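Local structure of 5'-methylthioadenosine nucleosidase / s-adenosylhomocysteine nucleosidase (Brucella melitensis bv. 1, 4PR3) at residues Tyr35-Asp40 / Lys49-Leu54; Gly44-Lys49 / Ile210-Ala215; Leu83-Gly88 / Pro183-Arg188; Ala144-Gly149 / Met168-Cys173. The protein is a nucleosidase of the phosphorylase superfamily, modelled as a two-chain assembly with adenine bound in a pocket of its mixed alpha/beta fold. All coordinates share one frame; numbering follows the deposited sequence.

Contact 1. Residues Tyr35-Asp40 / Lys49-Leu54; sequences YVMAAD and KLFTPL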
loop_
_atom_site.group_PDB
_atom_site.type_symbol
_atom_site.label_atom_id
_atom_site.label_comp_id
_atom_site.label_asym_id
_atom_site.label_seq_id
_atom_site.Cartn_x
_atom_site.Cartn_y
_atom_site.Cartn_z
ATOM N N TYR A 35 -16.600 -9.277 2.550
ATOM C CA TYR A 35 -16.435 -8.172 3.485
ATOM C C TYR A 35 -15.018 -8.140 4.035
ATOM O O TYR A 35 -14.496 -9.161 4.486
ATOM C CB TYR A 35 -17.437 -8.285 4.634
ATOM C CG TYR A 35 -18.877 -8.159 4.201
ATOM C CD1 TYR A 35 -19.569 -9.256 3.703
ATOM C CD2 TYR A 35 -19.545 -6.945 4.288
ATOM C CE1 TYR A 35 -20.887 -9.147 3.304
ATOM C CE2 TYR A 35 -20.865 -6.828 3.894
ATOM C CZ TYR A 35 -21.531 -7.932 3.402
ATOM O OH TYR A 35 -22.844 -7.822 3.003
ATOM N N VAL A 36 -14.393 -6.969 3.991
ATOM C CA VAL A 36 -13.053 -6.813 4.531
ATOM C C VAL A 36 -13.019 -5.750 5.626
ATOM O O VAL A 36 -13.689 -4.723 5.535
ATOM C CB VAL A 36 -12.015 -6.498 3.425
ATOM C CG1 VAL A 36 -12.117 -7.518 2.301
ATOM C CG2 VAL A 36 -12.201 -5.095 2.884
HETATM N N MSE A 37 -12.261 -6.023 6.683
HETATM C CA MSE A 37 -12.100 -5.068 7.773
HETATM C C MSE A 37 -10.644 -4.999 8.213
HETATM O O MSE A 37 -9.889 -5.950 8.030
HETATM C CB MSE A 37 -12.998 -5.434 8.956
HETATM C CG MSE A 37 -14.466 -5.557 8.590
HETATM SE SE MSE A 37 -15.672 -5.463 10.114
HETATM C CE MSE A 37 -15.417 -3.595 10.598
ATOM N N ALA A 38 -10.256 -3.868 8.792
ATOM C CA ALA A 38 -8.877 -3.667 9.218
ATOM C C ALA A 38 -8.563 -4.429 10.499
ATOM O O ALA A 38 -7.767 -5.367 10.491
ATOM C CB ALA A 38 -8.590 -2.187 9.399
ATOM N N ALA A 39 -9.193 -4.022 11.597
ATOM C CA ALA A 39 -8.900 -4.595 12.908
ATOM C C ALA A 39 -10.142 -5.208 13.552
ATOM O O ALA A 39 -11.266 -4.796 13.270
ATOM C CB ALA A 39 -8.289 -3.539 13.821
ATOM N N ASP A 40 -9.927 -6.199 14.414
ATOM C CA ASP A 40 -11.021 -6.916 15.070
ATOM C C ASP A 40 -11.810 -6.048 16.052
ATOM O O ASP A 40 -12.887 -6.436 16.506
ATOM C CB ASP A 40 -10.494 -8.165 15.785
ATOM C CG ASP A 40 -10.414 -9.374 14.869
ATOM O OD1 ASP A 40 -9.406 -9.510 14.144
ATOM O OD2 ASP A 40 -11.361 -10.191 14.877
ATOM N N LYS A 49 -23.476 -11.185 13.226
ATOM C CA LYS A 49 -24.668 -11.878 12.754
ATOM C C LYS A 49 -24.735 -11.907 11.227
ATOM O O LYS A 49 -25.207 -12.878 10.639
ATOM C CB LYS A 49 -25.936 -11.244 13.339
ATOM C CG LYS A 49 -26.153 -11.550 14.819
ATOM C CD LYS A 49 -27.501 -11.039 15.328
ATOM C CE LYS A 49 -27.501 -9.526 15.516
ATOM N NZ LYS A 49 -28.775 -9.020 16.111
ATOM N N LEU A 50 -24.251 -10.843 10.593
ATOM C CA LEU A 50 -24.353 -10.691 9.141
ATOM C C LEU A 50 -23.297 -11.436 8.317
ATOM O O LEU A 50 -23.622 -12.027 7.290
ATOM C CB LEU A 50 -24.366 -9.208 8.766
ATOM C CG LEU A 50 -25.501 -8.399 9.398
ATOM C CD1 LEU A 50 -25.327 -6.919 9.123
ATOM C CD2 LEU A 50 -26.847 -8.884 8.892
ATOM N N PHE A 51 -22.039 -11.405 8.753
ATOM C CA PHE A 51 -20.964 -11.998 7.957
ATOM C C PHE A 51 -19.696 -12.311 8.748
ATOM O O PHE A 51 -19.585 -11.981 9.930
ATOM C CB PHE A 51 -20.595 -11.059 6.806
ATOM C CG PHE A 51 -20.202 -9.678 7.253
ATOM C CD1 PHE A 51 -18.905 -9.405 7.657
ATOM C CD2 PHE A 51 -21.132 -8.652 7.272
ATOM C CE1 PHE A 51 -18.545 -8.136 8.078
ATOM C CE2 PHE A 51 -20.779 -7.383 7.692
ATOM C CZ PHE A 51 -19.484 -7.124 8.093
ATOM N N THR A 52 -18.738 -12.936 8.066
ATOM C CA THR A 52 -17.396 -13.143 8.601
ATOM C C THR A 52 -16.382 -12.407 7.727
ATOM O O THR A 52 -16.151 -12.788 6.579
ATOM C CB THR A 52 -17.018 -14.635 8.655
ATOM O OG1 THR A 52 -18.029 -15.366 9.358
ATOM C CG2 THR A 52 -15.681 -14.817 9.361
ATOM N N PRO A 53 -15.784 -11.336 8.267
ATOM C CA PRO A 53 -14.854 -10.483 7.520
ATOM C C PRO A 53 -13.458 -11.077 7.349
ATOM O O PRO A 53 -12.951 -11.765 8.233
ATOM C CB PRO A 53 -14.772 -9.227 8.390
ATOM C CG PRO A 53 -14.996 -9.728 9.771
ATOM C CD PRO A 53 -15.987 -10.856 9.644
ATOM N N LEU A 54 -12.850 -10.792 6.203
ATOM C CA LEU A 54 -11.429 -11.011 5.999
ATOM C C LEU A 54 -10.694 -9.881 6.718
ATOM O O LEU A 54 -10.990 -8.704 6.499
ATOM C CB LEU A 54 -11.110 -10.949 4.507
ATOM C CG LEU A 54 -10.048 -11.881 3.921
ATOM C CD1 LEU A 54 -9.451 -11.251 2.672
ATOM C CD2 LEU A 54 -8.962 -12.231 4.932
HETATM O O HOH W 1 -16.890 -11.485 3.836
#
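Y35 holds CG beside its backbone N (chi1 -64°), whereas F51 places CG between N and the carbonyl carbon (chi1 56°), bringing its ring over that of Y35. The result is an offset stack, centroids 3.9 Å apart and planes only 3° from parallel. Y35 CB also lies over the F51 face, a CH-pi contact with CB 3.5 Å from F51 CD1. The selenium of M37, a selenomethionine, reaches the edge of the F51 ring, while M37 CG packs 3.7 Å from CB of P53. Beside the stack the backbones form a parallel bridge at V36 and L54: L54 N donates to Y35 O (2.9 Å), and M37 N donates to L54 O (3.0 Å). A water accepts from Y35 N and lies within bonding distance of T52 O, bridging the chains just before the paired residues. The contact closes the beta-alpha-beta unit of strand 31-37, helix 45-50 and strand 54-55. V218 of helix 207-226 touches the side chains of both Y35 and F51, and V36 pairs through its backbone with I85 of the neighbouring strand 83-91.

Contact 2. Residues Gly44-Lys49 / Ile210-Ala215; sequences GRHLAK and IDEKLA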
loop_
_atom_site.group_PDB
_atom_site.type_symbol
_atom_site.label_atom_id
_atom_site.label_comp_id
_atom_site.label_asym_id
_atom_site.label_seq_id
_atom_site.Cartn_x
_atom_site.Cartn_y
_atom_site.Cartn_z
ATOM N N GLY A 44 -18.143 -6.104 15.738
ATOM C CA GLY A 44 -18.935 -6.317 16.937
ATOM C C GLY A 44 -19.966 -7.425 16.841
ATOM O O GLY A 44 -19.887 -8.289 15.970
ATOM N N ARG A 45 -20.947 -7.381 17.739
ATOM C CA ARG A 45 -21.975 -8.415 17.838
ATOM C C ARG A 45 -22.965 -8.391 16.674
ATOM O O ARG A 45 -23.313 -9.438 16.125
ATOM C CB ARG A 45 -22.735 -8.282 19.161
ATOM C CG ARG A 45 -21.853 -8.316 20.400
ATOM C CD ARG A 45 -22.677 -8.267 21.684
ATOM N NE ARG A 45 -23.372 -6.994 21.859
ATOM C CZ ARG A 45 -24.651 -6.787 21.559
ATOM N NH1 ARG A 45 -25.386 -7.773 21.061
ATOM N NH2 ARG A 45 -25.195 -5.594 21.756
ATOM N N HIS A 46 -23.424 -7.197 16.309
ATOM C CA HIS A 46 -24.413 -7.047 15.245
ATOM C C HIS A 46 -23.852 -7.403 13.867
ATOM O O HIS A 46 -24.541 -8.010 13.047
ATOM C CB HIS A 46 -24.978 -5.626 15.228
ATOM C CG HIS A 46 -25.779 -5.279 16.443
ATOM N ND1 HIS A 46 -25.200 -4.860 17.622
ATOM C CD2 HIS A 46 -27.115 -5.284 16.661
ATOM C CE1 HIS A 46 -26.145 -4.621 18.514
ATOM N NE2 HIS A 46 -27.317 -4.872 17.956
ATOM N N LEU A 47 -22.605 -7.018 13.612
ATOM C CA LEU A 47 -21.949 -7.362 12.356
ATOM C C LEU A 47 -21.641 -8.853 12.301
ATOM O O LEU A 47 -21.633 -9.456 11.227
ATOM C CB LEU A 47 -20.665 -6.548 12.171
ATOM C CG LEU A 47 -20.834 -5.092 11.730
ATOM C CD1 LEU A 47 -19.497 -4.365 11.733
ATOM C CD2 LEU A 47 -21.475 -5.029 10.353
ATOM N N ALA A 48 -21.394 -9.441 13.467
ATOM C CA ALA A 48 -21.093 -10.865 13.563
ATOM C C ALA A 48 -22.265 -11.715 13.083
ATOM O O ALA A 48 -22.075 -12.830 12.592
ATOM C CB ALA A 48 -20.715 -11.235 14.989
ATOM N N LYS A 49 -23.476 -11.185 13.226
ATOM C CA LYS A 49 -24.668 -11.878 12.754
ATOM C C LYS A 49 -24.735 -11.907 11.227
ATOM O O LYS A 49 -25.207 -12.878 10.639
ATOM C CB LYS A 49 -25.936 -11.244 13.339
ATOM C CG LYS A 49 -26.153 -11.550 14.819
ATOM C CD LYS A 49 -27.501 -11.039 15.328
ATOM C CE LYS A 49 -27.501 -9.526 15.516
ATOM N NZ LYS A 49 -28.775 -9.020 16.111
ATOM N N ILE A 210 -21.378 2.247 16.631
ATOM C CA ILE A 210 -20.863 2.141 15.269
ATOM C C ILE A 210 -21.184 0.775 14.672
ATOM O O ILE A 210 -21.621 0.681 13.526
ATOM C CB ILE A 210 -19.338 2.380 15.218
ATOM C CG1 ILE A 210 -18.991 3.754 15.797
ATOM C CG2 ILE A 210 -18.816 2.264 13.794
ATOM C CD1 ILE A 210 -19.517 4.914 14.977
ATOM N N ASP A 211 -20.979 -0.277 15.462
ATOM C CA ASP A 211 -21.246 -1.649 15.027
ATOM C C ASP A 211 -22.719 -1.889 14.688
ATOM O O ASP A 211 -23.033 -2.619 13.749
ATOM C CB ASP A 211 -20.774 -2.646 16.089
ATOM C CG ASP A 211 -21.448 -4.004 15.964
ATOM O OD1 ASP A 211 -21.067 -4.783 15.065
ATOM O OD2 ASP A 211 -22.353 -4.297 16.775
ATOM N N GLU A 212 -23.618 -1.272 15.447
ATOM C CA GLU A 212 -25.049 -1.442 15.217
ATOM C C GLU A 212 -25.528 -0.664 13.989
ATOM O O GLU A 212 -26.339 -1.157 13.206
ATOM C CB GLU A 212 -25.847 -1.030 16.455
ATOM C CG GLU A 212 -27.354 -1.178 16.299
ATOM C CD GLU A 212 -28.116 -0.789 17.553
ATOM O OE1 GLU A 212 -27.520 -0.838 18.652
ATOM O OE2 GLU A 212 -29.308 -0.432 17.440
ATOM N N LYS A 213 -25.023 0.552 13.824
ATOM C CA LYS A 213 -25.397 1.376 12.678
ATOM C C LYS A 213 -24.769 0.857 11.389
ATOM O O LYS A 213 -25.344 0.988 10.312
ATOM C CB LYS A 213 -25.015 2.836 12.917
ATOM C CG LYS A 213 -25.872 3.529 13.967
ATOM C CD LYS A 213 -25.391 4.945 14.226
ATOM C CE LYS A 213 -26.297 5.676 15.205
ATOM N NZ LYS A 213 -27.649 5.941 14.637
ATOM N N LEU A 214 -23.586 0.264 11.509
ATOM C CA LEU A 214 -22.902 -0.331 10.368
ATOM C C LEU A 214 -23.643 -1.580 9.896
ATOM O O LEU A 214 -23.698 -1.871 8.699
ATOM C CB LEU A 214 -21.464 -0.684 10.746
ATOM C CG LEU A 214 -20.334 -0.217 9.831
ATOM C CD1 LEU A 214 -20.559 1.208 9.382
ATOM C CD2 LEU A 214 -19.002 -0.336 10.556
ATOM N N ALA A 215 -24.208 -2.321 10.844
ATOM C CA ALA A 215 -24.968 -3.518 10.516
ATOM C C ALA A 215 -26.262 -3.135 9.800
ATOM O O ALA A 215 -26.711 -3.829 8.888
ATOM C CB ALA A 215 -25.259 -4.324 11.772
#
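H46 and D211 form a His-carboxylate hydrogen bond between two packed helices, 45-50 and 207-226, and the D211 carboxylate also accepts hydrogen bonds from backbone N-H groups at the start of helix 45-50. OD2 accepts two bonds: H46 N comes in on its syn lone pair (3.1 Å), and H46 ND1 meets it nearly along the C-O axis at 3.0 Å, with the oxygen close to the imidazole plane. The other oxygen, OD1, takes L47 N at 3.1 Å, out of the carboxylate plane, and a weak bond from G44 N. Three of the four donors are backbone amides at or just before the helix start, which likely favours a negative carboxylate; the bond from ND1 to OD2 probably fixes the rotation of the ring. D211 reaches across with CG anti to its own backbone N (chi1 159°). E212 runs beside H46 and sets CB over the ring face, 4.1 Å from its centroid and 10° off the normal. L47 CD2 reaches A215 and CD1 reaches L214. The two helix segments run 30° from parallel, axes 8.0 Å apart. Further out, R45 NH2 makes a weak hydrogen bond to H208. H46 CB rests 3.7 Å from A215 CB.

Contact 3. Residues Leu83-Gly88 / Pro183-Arg188; sequences LVISLG and PLLGLR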
loop_
_atom_site.group_PDB
_atom_site.type_symbol
_atom_site.label_atom_id
_atom_site.label_comp_id
_atom_site.label_asym_id
_atom_site.label_seq_id
_atom_site.Cartn_x
_atom_site.Cartn_y
_atom_site.Cartn_z
ATOM N N LEU A 83 -18.680 -8.475 -5.498
ATOM C CA LEU A 83 -18.524 -7.198 -4.815
ATOM C C LEU A 83 -17.649 -7.334 -3.576
ATOM O O LEU A 83 -17.822 -8.262 -2.784
ATOM C CB LEU A 83 -19.891 -6.642 -4.417
ATOM C CG LEU A 83 -19.896 -5.396 -3.529
ATOM C CD1 LEU A 83 -19.320 -4.199 -4.270
ATOM C CD2 LEU A 83 -21.299 -5.094 -3.022
ATOM N N VAL A 84 -16.716 -6.401 -3.407
ATOM C CA VAL A 84 -15.957 -6.309 -2.168
ATOM C C VAL A 84 -16.446 -5.112 -1.357
ATOM O O VAL A 84 -16.560 -4.003 -1.882
ATOM C CB VAL A 84 -14.443 -6.169 -2.424
ATOM C CG1 VAL A 84 -13.704 -5.900 -1.121
ATOM C CG2 VAL A 84 -13.898 -7.420 -3.099
ATOM N N ILE A 85 -16.748 -5.340 -0.085
ATOM C CA ILE A 85 -17.178 -4.256 0.788
ATOM C C ILE A 85 -16.129 -3.943 1.849
ATOM O O ILE A 85 -15.897 -4.734 2.763
ATOM C CB ILE A 85 -18.518 -4.564 1.497
ATOM C CG1 ILE A 85 -19.628 -4.833 0.480
ATOM C CG2 ILE A 85 -18.912 -3.416 2.408
ATOM C CD1 ILE A 85 -19.849 -6.300 0.184
ATOM N N SER A 86 -15.497 -2.783 1.717
ATOM C CA SER A 86 -14.598 -2.281 2.744
ATOM C C SER A 86 -15.402 -1.485 3.762
ATOM O O SER A 86 -16.073 -0.515 3.414
ATOM C CB SER A 86 -13.518 -1.397 2.119
ATOM O OG SER A 86 -12.827 -0.651 3.104
ATOM N N LEU A 87 -15.347 -1.896 5.022
ATOM C CA LEU A 87 -16.080 -1.184 6.060
ATOM C C LEU A 87 -15.322 -1.149 7.384
ATOM O O LEU A 87 -14.513 -2.026 7.669
ATOM C CB LEU A 87 -17.483 -1.771 6.247
ATOM C CG LEU A 87 -17.633 -3.049 7.072
ATOM C CD1 LEU A 87 -19.100 -3.290 7.367
ATOM C CD2 LEU A 87 -17.027 -4.250 6.357
ATOM N N GLY A 88 -15.597 -0.127 8.186
ATOM C CA GLY A 88 -14.893 0.088 9.435
ATOM C C GLY A 88 -15.240 1.455 9.987
ATOM O O GLY A 88 -16.304 1.996 9.692
ATOM N N PRO A 183 -15.560 -4.590 -8.395
ATOM C CA PRO A 183 -16.014 -3.291 -7.886
ATOM C C PRO A 183 -15.965 -3.219 -6.358
ATOM O O PRO A 183 -16.020 -4.251 -5.687
ATOM C CB PRO A 183 -17.460 -3.207 -8.382
ATOM C CG PRO A 183 -17.886 -4.624 -8.529
ATOM C CD PRO A 183 -16.663 -5.368 -8.987
ATOM N N LEU A 184 -15.864 -2.005 -5.825
ATOM C CA LEU A 184 -15.722 -1.793 -4.387
ATOM C C LEU A 184 -16.828 -0.894 -3.829
ATOM O O LEU A 184 -17.248 0.061 -4.479
ATOM C CB LEU A 184 -14.353 -1.177 -4.080
ATOM C CG LEU A 184 -14.095 -0.735 -2.636
ATOM C CD1 LEU A 184 -13.874 -1.930 -1.724
ATOM C CD2 LEU A 184 -12.928 0.232 -2.558
ATOM N N LEU A 185 -17.289 -1.208 -2.622
ATOM C CA LEU A 185 -18.261 -0.375 -1.918
ATOM C C LEU A 185 -17.781 -0.116 -0.490
ATOM O O LEU A 185 -17.497 -1.055 0.249
ATOM C CB LEU A 185 -19.630 -1.059 -1.911
ATOM C CG LEU A 185 -20.846 -0.345 -1.314
ATOM C CD1 LEU A 185 -22.107 -0.819 -2.019
ATOM C CD2 LEU A 185 -20.964 -0.577 0.190
ATOM N N GLY A 186 -17.650 1.153 -0.114
ATOM C CA GLY A 186 -17.272 1.497 1.248
ATOM C C GLY A 186 -18.402 1.855 2.199
ATOM O O GLY A 186 -19.430 2.390 1.787
ATOM N N LEU A 187 -18.184 1.590 3.486
ATOM C CA LEU A 187 -19.084 2.023 4.555
ATOM C C LEU A 187 -18.257 2.449 5.764
ATOM O O LEU A 187 -17.400 1.699 6.222
ATOM C CB LEU A 187 -20.044 0.901 4.959
ATOM C CG LEU A 187 -21.121 0.452 3.968
ATOM C CD1 LEU A 187 -21.899 -0.731 4.532
ATOM C CD2 LEU A 187 -22.063 1.598 3.620
ATOM N N ARG A 188 -18.517 3.643 6.286
ATOM C CA ARG A 188 -17.735 4.168 7.404
ATOM C C ARG A 188 -18.598 4.817 8.481
ATOM O O ARG A 188 -19.379 5.725 8.195
ATOM C CB ARG A 188 -16.718 5.191 6.896
ATOM C CG ARG A 188 -15.614 4.600 6.050
ATOM C CD ARG A 188 -14.681 3.765 6.898
ATOM N NE ARG A 188 -13.972 2.772 6.103
ATOM C CZ ARG A 188 -13.047 1.956 6.592
ATOM N NH1 ARG A 188 -12.715 2.027 7.873
ATOM N NH2 ARG A 188 -12.454 1.075 5.799
HETATM O O HOH W 2 -14.780 2.159 3.307
#
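The guanidinium of R188 lies with one face over the backbone of L87 and G88, whose C and N atoms sit above its centre. At its edge, NH2 donates to S86 OG (3.2 Å, 138° at the hydrogen), close to the guanidinium plane, and a water lies in that plane, accepting from NE and donating to S86 O. R188 arrives there by bending at chi2 (-70°), which turns the chain back over G88: NH1 comes to 3.3 Å from G88 CA. NH1 itself is held by the carbonyl of S89, and NH2 has further, weak partners in D167 and T170. On S86, chi1 of 166° carries OG to NH2 of R188. Before this polar end, along the chain, the strands pair in parallel. V84 N donates to P183 O (3.2 Å), L185 N to V84 O (3.0 Å), L187 N to S86 O and G88 N to L187 O; the bond from S86 N to L185 O is weak. On the V84 side, CD1 of L184 lies 4.0 Å from V84 CG1 and also meets S86 CB. On the other, I85 and L185 lie side by side, and L87 meets L187 through CB atoms. Helix 170-180 packs on the first face and helix 207-226 on the second, the sandwiched central sheet of the phosphorylase superfamily, whose strand ends here lead into the adenine pocket.

Contact 4. Residues Ala144-Gly149 / Met168-Cys173; sequences ASLSTG and METYAC. With ADE (adenine), chain C; PO4 (phosphate ion), chain D.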
loop_
_atom_site.group_PDB
_atom_site.type_symbol
_atom_site.label_atom_id
_atom_site.label_comp_id
_atom_site.label_asym_id
_atom_site.label_seq_id
_atom_site.Cartn_x
_atom_site.Cartn_y
_atom_site.Cartn_z
ATOM N N ALA A 144 -20.484 10.279 1.701
ATOM C CA ALA A 144 -19.384 11.142 2.111
ATOM C C ALA A 144 -18.129 10.841 1.305
ATOM O O ALA A 144 -17.889 9.702 0.913
ATOM C CB ALA A 144 -19.107 10.975 3.595
ATOM N N SER A 145 -17.334 11.875 1.055
ATOM C CA SER A 145 -16.038 11.708 0.415
ATOM C C SER A 145 -15.025 11.240 1.457
ATOM O O SER A 145 -15.118 11.604 2.631
ATOM C CB SER A 145 -15.585 13.023 -0.214
ATOM O OG SER A 145 -15.599 14.067 0.745
ATOM N N LEU A 146 -14.062 10.434 1.031
ATOM C CA LEU A 146 -13.131 9.817 1.966
ATOM C C LEU A 146 -11.675 10.055 1.586
ATOM O O LEU A 146 -11.331 10.135 0.407
ATOM C CB LEU A 146 -13.412 8.315 2.073
ATOM C CG LEU A 146 -12.563 7.472 3.025
ATOM C CD1 LEU A 146 -12.674 7.978 4.455
ATOM C CD2 LEU A 146 -12.983 6.018 2.943
ATOM N N SER A 147 -10.830 10.179 2.604
ATOM C CA SER A 147 -9.390 10.292 2.418
ATOM C C SER A 147 -8.689 9.131 3.123
ATOM O O SER A 147 -8.999 8.816 4.272
ATOM C CB SER A 147 -8.890 11.624 2.978
ATOM O OG SER A 147 -7.494 11.768 2.802
ATOM N N THR A 148 -7.754 8.489 2.428
ATOM C CA THR A 148 -6.994 7.383 3.006
ATOM C C THR A 148 -5.525 7.758 3.188
ATOM O O THR A 148 -4.915 8.345 2.293
ATOM C CB THR A 148 -7.092 6.105 2.136
ATOM O OG1 THR A 148 -8.440 5.615 2.139
ATOM C CG2 THR A 148 -6.164 5.013 2.655
ATOM N N GLY A 149 -4.970 7.424 4.351
ATOM C CA GLY A 149 -3.566 7.668 4.637
ATOM C C GLY A 149 -3.066 6.805 5.783
ATOM O O GLY A 149 -3.858 6.204 6.504
HETATM N N MSE A 168 -7.665 4.761 7.125
HETATM C CA MSE A 168 -6.347 4.234 6.782
HETATM C C MSE A 168 -6.256 3.146 5.708
HETATM O O MSE A 168 -5.167 2.655 5.421
HETATM C CB MSE A 168 -5.623 3.833 8.056
HETATM C CG MSE A 168 -5.557 4.994 9.019
HETATM SE SE MSE A 168 -4.954 4.479 10.766
HETATM C CE MSE A 168 -3.219 3.747 10.249
ATOM N N GLU A 169 -7.389 2.766 5.126
ATOM C CA GLU A 169 -7.473 1.534 4.332
ATOM C C GLU A 169 -8.031 1.684 2.917
ATOM O O GLU A 169 -7.401 1.269 1.949
ATOM C CB GLU A 169 -8.228 0.432 5.082
ATOM C CG GLU A 169 -7.407 -0.254 6.163
ATOM C CD GLU A 169 -7.419 0.507 7.474
ATOM O OE1 GLU A 169 -8.499 1.014 7.859
ATOM O OE2 GLU A 169 -6.350 0.598 8.116
ATOM N N THR A 170 -9.241 2.226 2.827
ATOM C CA THR A 170 -10.096 2.121 1.645
ATOM C C THR A 170 -9.434 2.342 0.282
ATOM O O THR A 170 -9.644 1.543 -0.628
ATOM C CB THR A 170 -11.300 3.070 1.776
ATOM O OG1 THR A 170 -11.994 2.782 2.994
ATOM C CG2 THR A 170 -12.254 2.911 0.601
ATOM N N TYR A 171 -8.638 3.396 0.129
ATOM C CA TYR A 171 -7.987 3.643 -1.161
ATOM C C TYR A 171 -7.081 2.480 -1.569
ATOM O O TYR A 171 -6.962 2.158 -2.749
ATOM C CB TYR A 171 -7.195 4.954 -1.159
ATOM C CG TYR A 171 -6.450 5.202 -2.452
ATOM C CD1 TYR A 171 -7.053 5.882 -3.505
ATOM C CD2 TYR A 171 -5.146 4.750 -2.624
ATOM C CE1 TYR A 171 -6.377 6.100 -4.690
ATOM C CE2 TYR A 171 -4.468 4.961 -3.801
ATOM C CZ TYR A 171 -5.086 5.636 -4.831
ATOM O OH TYR A 171 -4.401 5.845 -6.005
ATOM N N ALA A 172 -6.435 1.862 -0.590
ATOM C CA ALA A 172 -5.592 0.708 -0.860
ATOM C C ALA A 172 -6.440 -0.481 -1.311
ATOM O O ALA A 172 -6.013 -1.277 -2.149
ATOM C CB ALA A 172 -4.775 0.352 0.365
ATOM N N CYS A 173 -7.642 -0.595 -0.751
ATOM C CA CYS A 173 -8.571 -1.646 -1.148
ATOM C C CYS A 173 -9.011 -1.444 -2.587
ATOM O O CYS A 173 -9.112 -2.400 -3.357
ATOM C CB CYS A 173 -9.800 -1.655 -0.239
ATOM S SG CYS A 173 -9.461 -2.081 1.480
HETATM N N9 ADE C . -10.137 5.694 11.598
HETATM C C8 ADE C . -10.911 6.114 12.644
HETATM N N7 ADE C . -10.596 7.307 13.087
HETATM C C5 ADE C . -9.543 7.697 12.276
HETATM C C6 ADE C . -8.759 8.867 12.234
HETATM N N6 ADE C . -8.929 9.899 13.065
HETATM N N1 ADE C . -7.787 8.935 11.302
HETATM C C2 ADE C . -7.614 7.901 10.470
HETATM N N3 ADE C . -8.285 6.752 10.415
HETATM C C4 ADE C . -9.245 6.713 11.354
HETATM P P PO4 D . -7.539 15.023 0.659
HETATM O O1 PO4 D . -6.710 14.141 -0.246
HETATM O O2 PO4 D . -7.259 14.645 2.092
HETATM O O3 PO4 D . -7.170 16.473 0.442
HETATM O O4 PO4 D . -9.008 14.815 0.360
#
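T148 OG1 has two hydrogen-bond partners: Y171 N donates to it at 3.0 Å, nearly straight (165° at the hydrogen), and D167 OD1 lies beyond the two segments. The contact joins the end of strand 142-148 to the N-terminus of helix 170-180, with E169 at the N-cap position, beside the adenine pocket of this phosphorylase-superfamily fold. OG1 faces the first turn because it stands beside the backbone N of T148 (chi1 -66°), which leaves CG2 to press on the peptide between M168 and E169, 3.6 Å from E169 N. CB of T148 meets CB of Y171 at 3.5 Å, and the Y171 ring leads away to stack with Y108. Two residues earlier in the strand, the L146 side chain crosses that of T170 obliquely, CD2 3.4 Å from OG1; that hydroxyl is hydrogen-bonded to D167. D167 thus ties both threonines and, through E169 N, the helix start. S147 points the other way, its OG donating to a phosphate ion probably from the crystallisation liquor. At the pocket, G149 O receives a CA-H...O contact from M168 CA at 3.2 Å. M168, a selenomethionine, places CG 3.5 Å from adenine N3.

Contact 3 is the central one, about 4 Å from the middle of the chain to its own centre, and contact 4 is also buried; contact 1 lies further out yet remains mostly enclosed, and contact 2 is partly open to solvent. Contacts 1 and 3 share the sheet, V36 CG2 lying 3.7 Å from S86 CA, and both depend on parallel strand pairing. Contacts 1 and 2 share helix 45-50, one stacking aromatic rings just after it in the chain, the other tying its start to a carboxylate. Contacts 3 and 4 converge near the adenine pocket, where S86 OG packs 3.5 Å from T170 OG1. Contacts 2 and 4 do not touch, their nearest atoms about 11 Å apart.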